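Local coordinates for tannase (PDB 3WA7), which probably hydrolyses the galloyl ester bonds of tannins, as an enzyme of the alpha/beta-hydrolase fold, at residues 42-48 with 108-114; 31-35 with 138-142. All coordinates share one frame; numbering follows the deposited sequence.

Interaction 1. Residues 42-48 with 108-114; sequences IQVLNVF and VVAAGIR
L45 packs against A111 and V109 on one face of the sheet, its CB 3.8 Å from the CB of A111 and its CD2 4.0 Å from CG1 of V109. With chi1 at 58°, CG of L45 sits between the backbone N and the carbonyl carbon, which lays both methyl groups near V109. V47 adds a looser methyl contact to V109, while F48 and V108 pair on the other face beside N46 and A110. Five backbone hydrogen bonds join these antiparallel strands; the last, from G112 N to V44 O (2.8 Å), lies almost in line with the carbonyl. Beyond it the pairing gives way to side-chain contacts: CD1 of I42 comes within 3.3 Å of I113 O and its CG2 lies against CG of R114. At the polar edge NE2 of Q43 lies over one face of the R114 guanidinium, 3.1 Å from NE, the two planes 41° apart. Both atoms are donors, and D135 reconciles them, bonding Q43 through one carboxylate oxygen and forming a salt bridge to R114 through the other. Strand 22-33 flanks 44-50, strand 69-72 flanks 107-111, and helix 131-145 packs on the face bearing L45, V109 and A111.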
loop_
_atom_site.group_PDB
_atom_site.type_symbol
_atom_site.label_atom_id
_atom_site.label_comp_id
_atom_site.label_asym_id
_atom_site.label_seq_id
_atom_site.Cartn_x
_atom_site.Cartn_y
_atom_site.Cartn_z
ATOM N N ILE A 42 -7.664 -10.091 -16.382
ATOM C CA ILE A 42 -7.332 -8.842 -15.709
ATOM C C ILE A 42 -5.922 -8.339 -16.030
ATOM O O ILE A 42 -5.610 -7.168 -15.799
ATOM C CB ILE A 42 -7.485 -8.995 -14.175
ATOM C CG1 ILE A 42 -7.537 -7.613 -13.517
ATOM C CG2 ILE A 42 -6.331 -9.823 -13.612
ATOM C CD1 ILE A 42 -7.884 -7.652 -12.039
ATOM N N GLN A 43 -5.082 -9.215 -16.579
ATOM C CA GLN A 43 -3.706 -8.853 -16.907
ATOM C C GLN A 43 -3.538 -8.004 -18.167
ATOM O O GLN A 43 -2.964 -8.447 -19.165
ATOM C CB GLN A 43 -2.836 -10.113 -17.013
ATOM C CG GLN A 43 -2.662 -10.856 -15.693
ATOM C CD GLN A 43 -1.835 -12.116 -15.841
ATOM O OE1 GLN A 43 -2.228 -13.050 -16.541
ATOM N NE2 GLN A 43 -0.678 -12.146 -15.190
ATOM N N VAL A 44 -4.048 -6.779 -18.105
ATOM C CA VAL A 44 -3.940 -5.822 -19.198
ATOM C C VAL A 44 -3.683 -4.475 -18.544
ATOM O O VAL A 44 -3.889 -4.316 -17.339
ATOM C CB VAL A 44 -5.240 -5.726 -20.044
ATOM C CG1 VAL A 44 -5.489 -7.040 -20.768
ATOM C CG2 VAL A 44 -6.425 -5.358 -19.159
ATOM N N LEU A 45 -3.206 -3.511 -19.318
ATOM C CA LEU A 45 -2.955 -2.189 -18.766
ATOM C C LEU A 45 -3.493 -1.114 -19.696
ATOM O O LEU A 45 -3.727 -1.365 -20.884
ATOM C CB LEU A 45 -1.451 -1.990 -18.499
ATOM C CG LEU A 45 -0.409 -2.124 -19.617
ATOM C CD1 LEU A 45 -0.454 -0.909 -20.532
ATOM C CD2 LEU A 45 0.979 -2.242 -18.999
ATOM N N ASN A 46 -3.728 0.069 -19.134
ATOM C CA ASN A 46 -4.229 1.208 -19.887
ATOM C C ASN A 46 -3.195 2.321 -19.819
ATOM O O ASN A 46 -2.565 2.531 -18.782
ATOM C CB ASN A 46 -5.546 1.728 -19.303
ATOM C CG ASN A 46 -6.660 0.708 -19.359
ATOM O OD1 ASN A 46 -6.707 -0.134 -20.256
ATOM N ND2 ASN A 46 -7.587 0.796 -18.410
ATOM N N VAL A 47 -3.034 3.037 -20.927
ATOM C CA VAL A 47 -2.081 4.136 -21.010
ATOM C C VAL A 47 -2.816 5.443 -21.294
ATOM O O VAL A 47 -3.623 5.517 -22.220
ATOM C CB VAL A 47 -1.063 3.893 -22.142
ATOM C CG1 VAL A 47 -0.087 5.054 -22.229
ATOM C CG2 VAL A 47 -0.321 2.592 -21.896
ATOM N N PHE A 48 -2.537 6.467 -20.494
ATOM C CA PHE A 48 -3.167 7.770 -20.673
ATOM C C PHE A 48 -2.084 8.836 -20.777
ATOM O O PHE A 48 -1.192 8.920 -19.931
ATOM C CB PHE A 48 -4.124 8.054 -19.518
ATOM C CG PHE A 48 -5.146 6.975 -19.326
ATOM C CD1 PHE A 48 -4.983 6.014 -18.333
ATOM C CD2 PHE A 48 -6.239 6.882 -20.180
ATOM C CE1 PHE A 48 -5.894 4.971 -18.195
ATOM C CE2 PHE A 48 -7.160 5.840 -20.050
ATOM C CZ PHE A 48 -6.985 4.882 -19.055
ATOM N N VAL A 108 0.133 8.389 -17.369
ATOM C CA VAL A 108 -0.379 7.407 -16.423
ATOM C C VAL A 108 -0.547 6.035 -17.054
ATOM O O VAL A 108 -1.184 5.888 -18.098
ATOM C CB VAL A 108 -1.751 7.839 -15.834
ATOM C CG1 VAL A 108 -2.249 6.790 -14.834
ATOM C CG2 VAL A 108 -1.631 9.200 -15.161
ATOM N N VAL A 109 0.057 5.031 -16.431
ATOM C CA VAL A 109 -0.080 3.664 -16.910
ATOM C C VAL A 109 -0.739 2.922 -15.755
ATOM O O VAL A 109 -0.138 2.728 -14.697
ATOM C CB VAL A 109 1.286 3.035 -17.260
ATOM C CG1 VAL A 109 1.097 1.573 -17.669
ATOM C CG2 VAL A 109 1.926 3.809 -18.410
ATOM N N ALA A 110 -1.999 2.548 -15.956
ATOM C CA ALA A 110 -2.774 1.853 -14.936
ATOM C C ALA A 110 -2.923 0.390 -15.318
ATOM O O ALA A 110 -3.670 0.050 -16.235
ATOM C CB ALA A 110 -4.142 2.504 -14.798
ATOM N N ALA A 111 -2.213 -0.474 -14.601
ATOM C CA ALA A 111 -2.247 -1.900 -14.892
ATOM C C ALA A 111 -3.213 -2.698 -14.024
ATOM O O ALA A 111 -3.394 -2.405 -12.841
ATOM C CB ALA A 111 -0.839 -2.480 -14.766
ATOM N N GLY A 112 -3.841 -3.700 -14.635
ATOM C CA GLY A 112 -4.748 -4.573 -13.910
ATOM C C GLY A 112 -3.852 -5.568 -13.196
ATOM O O GLY A 112 -2.859 -6.024 -13.766
ATOM N N ILE A 113 -4.199 -5.910 -11.960
ATOM C CA ILE A 113 -3.390 -6.809 -11.145
ATOM C C ILE A 113 -4.189 -7.981 -10.577
ATOM O O ILE A 113 -5.265 -7.789 -10.018
ATOM C CB ILE A 113 -2.775 -6.023 -9.952
ATOM C CG1 ILE A 113 -1.971 -4.829 -10.475
ATOM C CG2 ILE A 113 -1.914 -6.940 -9.098
ATOM C CD1 ILE A 113 -0.760 -5.213 -11.310
ATOM N N ARG A 114 -3.660 -9.193 -10.721
ATOM C CA ARG A 114 -4.330 -10.379 -10.189
ATOM C C ARG A 114 -4.438 -10.308 -8.669
ATOM O O ARG A 114 -3.574 -9.734 -8.001
ATOM C CB ARG A 114 -3.558 -11.645 -10.562
ATOM C CG ARG A 114 -3.730 -12.106 -11.994
ATOM C CD ARG A 114 -2.827 -13.299 -12.241
ATOM N NE ARG A 114 -1.422 -12.904 -12.240
ATOM C CZ ARG A 114 -0.403 -13.755 -12.162
ATOM N NH1 ARG A 114 -0.624 -15.060 -12.063
ATOM N NH2 ARG A 114 0.842 -13.302 -12.224
#

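Interaction 2. Residues 31-35 with 138-142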
loop_
_atom_site.group_PDB
_atom_site.type_symbol
_atom_site.label_atom_id
_atom_site.label_comp_id
_atom_site.label_asym_id
_atom_site.label_seq_id
_atom_site.Cartn_x
_atom_site.Cartn_y
_atom_site.Cartn_z
ATOM N N ASN A 31 -6.613 -1.753 -22.636
ATOM C CA ASN A 31 -6.622 -3.206 -22.682
ATOM C C ASN A 31 -5.441 -3.807 -23.422
ATOM O O ASN A 31 -5.598 -4.669 -24.290
ATOM C CB ASN A 31 -7.941 -3.687 -23.285
ATOM C CG ASN A 31 -9.136 -3.292 -22.439
ATOM O OD1 ASN A 31 -9.166 -3.552 -21.236
ATOM N ND2 ASN A 31 -10.124 -2.660 -23.058
ATOM N N ILE A 32 -4.255 -3.348 -23.046
ATOM C CA ILE A 32 -3.016 -3.817 -23.635
ATOM C C ILE A 32 -2.482 -4.994 -22.822
ATOM O O ILE A 32 -2.193 -4.859 -21.636
ATOM C CB ILE A 32 -1.951 -2.695 -23.636
ATOM C CG1 ILE A 32 -2.431 -1.524 -24.498
ATOM C CG2 ILE A 32 -0.622 -3.239 -24.141
ATOM C CD1 ILE A 32 -1.556 -0.291 -24.395
ATOM N N GLN A 33 -2.369 -6.151 -23.462
ATOM C CA GLN A 33 -1.839 -7.338 -22.801
ATOM C C GLN A 33 -0.365 -7.027 -22.542
ATOM O O GLN A 33 0.376 -6.738 -23.481
ATOM C CB GLN A 33 -1.987 -8.535 -23.741
ATOM C CG GLN A 33 -1.476 -9.853 -23.206
ATOM C CD GLN A 33 -1.720 -10.984 -24.186
ATOM O OE1 GLN A 33 -2.856 -11.229 -24.596
ATOM N NE2 GLN A 33 -0.656 -11.680 -24.568
ATOM N N TYR A 34 0.071 -7.078 -21.285
ATOM C CA TYR A 34 1.462 -6.749 -20.993
ATOM C C TYR A 34 2.428 -7.920 -20.809
ATOM O O TYR A 34 3.606 -7.713 -20.514
ATOM C CB TYR A 34 1.544 -5.768 -19.811
ATOM C CG TYR A 34 0.912 -6.234 -18.521
ATOM C CD1 TYR A 34 1.555 -7.155 -17.699
ATOM C CD2 TYR A 34 -0.324 -5.731 -18.111
ATOM C CE1 TYR A 34 0.985 -7.566 -16.492
ATOM C CE2 TYR A 34 -0.903 -6.133 -16.910
ATOM C CZ TYR A 34 -0.243 -7.050 -16.105
ATOM O OH TYR A 34 -0.809 -7.451 -14.913
ATOM N N VAL A 35 1.925 -9.141 -20.978
ATOM C CA VAL A 35 2.764 -10.341 -20.916
ATOM C C VAL A 35 2.359 -11.209 -22.105
ATOM O O VAL A 35 1.226 -11.120 -22.584
ATOM C CB VAL A 35 2.581 -11.163 -19.603
ATOM C CG1 VAL A 35 3.073 -10.355 -18.409
ATOM C CG2 VAL A 35 1.132 -11.572 -19.428
ATOM N N ALA A 138 5.657 -7.062 -14.014
ATOM C CA ALA A 138 5.499 -7.322 -15.442
ATOM C C ALA A 138 5.043 -6.043 -16.135
ATOM O O ALA A 138 5.507 -5.722 -17.231
ATOM C CB ALA A 138 4.479 -8.432 -15.675
ATOM N N ALA A 139 4.133 -5.315 -15.494
ATOM C CA ALA A 139 3.631 -4.067 -16.061
ATOM C C ALA A 139 4.759 -3.044 -16.145
ATOM O O ALA A 139 4.879 -2.320 -17.131
ATOM C CB ALA A 139 2.486 -3.525 -15.214
ATOM N N ILE A 140 5.582 -2.977 -15.104
ATOM C CA ILE A 140 6.709 -2.055 -15.100
ATOM C C ILE A 140 7.687 -2.436 -16.214
ATOM O O ILE A 140 8.188 -1.568 -16.928
ATOM C CB ILE A 140 7.441 -2.075 -13.744
ATOM C CG1 ILE A 140 6.500 -1.547 -12.660
ATOM C CG2 ILE A 140 8.726 -1.239 -13.822
ATOM C CD1 ILE A 140 7.020 -1.738 -11.234
ATOM N N ARG A 141 7.957 -3.729 -16.373
ATOM C CA ARG A 141 8.871 -4.161 -17.430
ATOM C C ARG A 141 8.321 -3.792 -18.804
ATOM O O ARG A 141 9.076 -3.403 -19.692
ATOM C CB ARG A 141 9.127 -5.669 -17.352
ATOM C CG ARG A 141 9.842 -6.064 -16.080
ATOM C CD ARG A 141 10.368 -7.485 -16.111
ATOM N NE ARG A 141 11.197 -7.713 -14.933
ATOM C CZ ARG A 141 12.032 -8.734 -14.779
ATOM N NH1 ARG A 141 12.161 -9.647 -15.732
ATOM N NH2 ARG A 141 12.747 -8.830 -13.666
ATOM N N TYR A 142 7.007 -3.909 -18.976
ATOM C CA TYR A 142 6.382 -3.561 -20.250
ATOM C C TYR A 142 6.653 -2.089 -20.554
ATOM O O TYR A 142 7.035 -1.731 -21.667
ATOM C CB TYR A 142 4.868 -3.786 -20.199
ATOM C CG TYR A 142 4.171 -3.397 -21.485
ATOM C CD1 TYR A 142 4.077 -4.297 -22.549
ATOM C CD2 TYR A 142 3.670 -2.107 -21.665
ATOM C CE1 TYR A 142 3.504 -3.918 -23.764
ATOM C CE2 TYR A 142 3.099 -1.717 -22.875
ATOM C CZ TYR A 142 3.022 -2.626 -23.917
ATOM O OH TYR A 142 2.481 -2.232 -25.118
HETATM O O HOH W 1 5.996 -7.469 -19.265
#
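Helix-on-sheet packing of the alpha/beta-hydrolase fold brings helix 131-145 against residues 31-35, which strand 22-33 leads into, and Y34 and Y142 carry most of the contact. The two tyrosines meet at their roots, CB of Y34 lying 3.9 Å from CB of Y142, and their rings then take different courses. The edge of the Y34 ring meets CB of A138, 3.7 Å from CE1, while CA of A139 sits over one face, 4.0 Å above the plane and offset toward the rim. With chi1 at 58°, CG of Y34 sits between its own N and carbonyl carbon, and the ring lies alongside the helix; its hydroxyl is held by a hydrogen bond to G112 O. The Y142 ring, with CG anti to the N of Y142 (chi1 178°), instead reaches out toward the strand. There CG2 of I32 comes 3.4 Å from its OH, the two side chains crossing at about a right angle. V35 closes the other end of the patch, its CG1 3.6 Å from CB of A138. A water molecule bridges the backbones, donating to Y34 O and to A138 O at 2.7 Å each; A138 O thus accepts from both the water and Y142 N. F7 touches both I32 and Y142. The result is a helix packed by alanines and a tyrosine one turn on against the central sheet, the layering characteristic of the alpha/beta-hydrolase fold.

Overall arrangement
Interactions 1 and 2 are adjoining contacts, their centres about 7 Å apart. Strands 22-33 and 44-50 are neighbours in the sheet, joined where L45 N bonds to I32 O at 2.9 Å; N31 and I32 both face L45 there in a G1 beta bulge. Y34 belongs to interaction 2 and touches interaction 1: its OH lies 2.7 Å from G112 O, and its CE2 packs 3.4 Å from V44 N. L45 also touches Y142, so the helix of interaction 2 packs on the sheet face of interaction 1. The probable catalytic triad, S163, H451 and D419, belongs to neither contact. A glycerol near I32, probably from the crystallisation liquor, lies beside interaction 2.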